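Side-chain contact in caspase recruitment domain-containing protein 19 (Homo sapiens, PDB 4FH0), which associates with BCL10 through its caspase recruitment domain, the part in this chain, and helps to inhibit the effects of BCL10-induced NF-kappa-B activation: residues R83-Y86 against I87-P91. The protein carries 2 engineered substitutions. Numbering follows the deposited sequence.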
loop_
_atom_site.group_PDB
_atom_site.type_symbol
_atom_site.label_atom_id
_atom_site.label_comp_id
_atom_site.label_asym_id
_atom_site.label_seq_id
_atom_site.Cartn_x
_atom_site.Cartn_y
_atom_site.Cartn_z
ATOM N N ARG A 83 0.468 -8.558 1.543
ATOM C CA ARG A 83 1.468 -9.182 2.385
ATOM C C ARG A 83 2.237 -8.122 3.173
ATOM O O ARG A 83 2.474 -8.271 4.373
ATOM C CB ARG A 83 2.426 -10.048 1.575
ATOM C CG ARG A 83 3.552 -10.592 2.476
ATOM C CD ARG A 83 4.239 -11.784 1.862
ATOM N NE ARG A 83 5.509 -12.122 2.517
ATOM C CZ ARG A 83 6.682 -11.606 2.160
ATOM N NH1 ARG A 83 6.745 -10.720 1.172
ATOM N NH2 ARG A 83 7.791 -11.969 2.777
ATOM N N ALA A 84 2.604 -7.025 2.524
ATOM C CA ALA A 84 3.331 -5.955 3.198
ATOM C C ALA A 84 2.496 -5.329 4.309
ATOM O O ALA A 84 3.004 -4.952 5.376
ATOM C CB ALA A 84 3.758 -4.887 2.175
ATOM N N LEU A 85 1.202 -5.187 4.053
ATOM C CA LEU A 85 0.279 -4.664 5.052
ATOM C C LEU A 85 0.172 -5.594 6.255
ATOM O O LEU A 85 0.138 -5.152 7.401
ATOM C CB LEU A 85 -1.097 -4.451 4.423
ATOM C CG LEU A 85 -2.120 -3.676 5.232
ATOM C CD1 LEU A 85 -1.785 -2.199 5.286
ATOM C CD2 LEU A 85 -3.521 -3.901 4.654
ATOM N N TYR A 86 0.101 -6.897 6.010
ATOM C CA TYR A 86 0.144 -7.862 7.110
ATOM C C TYR A 86 1.407 -7.691 7.939
ATOM O O TYR A 86 1.362 -7.654 9.177
ATOM C CB TYR A 86 0.080 -9.310 6.602
ATOM C CG TYR A 86 0.497 -10.297 7.672
ATOM C CD1 TYR A 86 -0.336 -10.605 8.718
ATOM C CD2 TYR A 86 1.741 -10.890 7.634
ATOM C CE1 TYR A 86 0.061 -11.473 9.708
ATOM C CE2 TYR A 86 2.154 -11.769 8.617
ATOM C CZ TYR A 86 1.309 -12.053 9.653
ATOM O OH TYR A 86 1.678 -12.929 10.643
ATOM N N ILE A 87 2.543 -7.574 7.278
ATOM C CA ILE A 87 3.820 -7.480 8.015
ATOM C C ILE A 87 3.897 -6.212 8.872
ATOM O O ILE A 87 4.295 -6.280 10.045
ATOM C CB ILE A 87 5.043 -7.531 7.057
ATOM C CG1 ILE A 87 5.085 -8.888 6.361
ATOM C CG2 ILE A 87 6.353 -7.234 7.821
ATOM C CD1 ILE A 87 6.063 -8.946 5.226
ATOM N N HIS A 88 3.539 -5.061 8.288
ATOM C CA HIS A 88 3.785 -3.771 8.934
ATOM C C HIS A 88 2.582 -3.063 9.553
ATOM O O HIS A 88 2.752 -2.058 10.242
ATOM C CB HIS A 88 4.489 -2.849 7.937
ATOM C CG HIS A 88 5.825 -3.364 7.523
ATOM N ND1 HIS A 88 6.861 -3.518 8.420
ATOM C CD2 HIS A 88 6.286 -3.798 6.329
ATOM C CE1 HIS A 88 7.911 -4.007 7.789
ATOM N NE2 HIS A 88 7.586 -4.200 6.523
ATOM N N ALA A 89 1.388 -3.552 9.321
ATOM C CA ALA A 89 0.172 -2.979 9.873
ATOM C C ALA A 89 -0.864 -4.036 10.172
ATOM O O ALA A 89 -1.917 -3.965 9.752
ATOM C CB ALA A 89 -0.427 -1.942 8.922
ATOM N N GLN A 90 -0.467 -5.047 10.916
ATOM C CA GLN A 90 -1.339 -6.191 11.115
ATOM C C GLN A 90 -2.739 -5.868 11.649
ATOM O O GLN A 90 -3.710 -6.430 11.163
ATOM C CB GLN A 90 -0.644 -7.257 11.966
ATOM C CG GLN A 90 -1.363 -8.594 11.923
ATOM C CD GLN A 90 -2.464 -8.713 12.945
ATOM O OE1 GLN A 90 -2.398 -8.127 14.033
ATOM N NE2 GLN A 90 -3.508 -9.458 12.590
ATOM N N PRO A 91 -2.850 -4.975 12.639
ATOM C CA PRO A 91 -4.196 -4.668 13.123
ATOM C C PRO A 91 -5.115 -4.160 12.016
ATOM O O PRO A 91 -6.264 -4.581 11.886
ATOM C CB PRO A 91 -3.934 -3.607 14.184
ATOM C CG PRO A 91 -2.587 -3.960 14.691
ATOM C CD PRO A 91 -1.815 -4.368 13.486
#
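The outstretched side chain of R83 crosses I87, one helical turn on, at a slant, with the I87 CD1 methyl over the centre of one guanidinium face and also 4.1 Å from R83 CG. An arginine suits this exposed flank because its methylenes and flat group can cover a methyl while the charge stays at the surface. I87 reaches it with CG1 beside the backbone N (chi1 -64°) and CD1 extended beyond; its other branch, CG2, lies 3.5 Å above the plane of the H88 ring, over its centre. One branched residue thus packs against two flat groups. Across the break between the two helices, exposed Y86 and Q90 cross with ring and amide planes 76° apart; the methylene Q90 CG lies 3.9 Å from both Y86 CD1 and Y86 CE1, since glutamine can lay its methylenes by the ring and keep its amide polar. In the interior, L85 CD1 meets A89 CB at 3.9 Å, where the small methyl of alanine fits a buried turn. Successive i+4 backbone bonds end with A89 N to L85 O (2.8 Å), bent to 141° at the hydrogen as A89 leaves helical geometry and becomes the N-cap residue of helix 90-95. The contact therefore forms the elbow between helices 75-88 and 90-95 of the all-helical CARD. A84, H88 and A89 lie against helix 26-37, where H88 NE2 hydrogen-bonds Q35 OE1; L85 and A89 also touch L24.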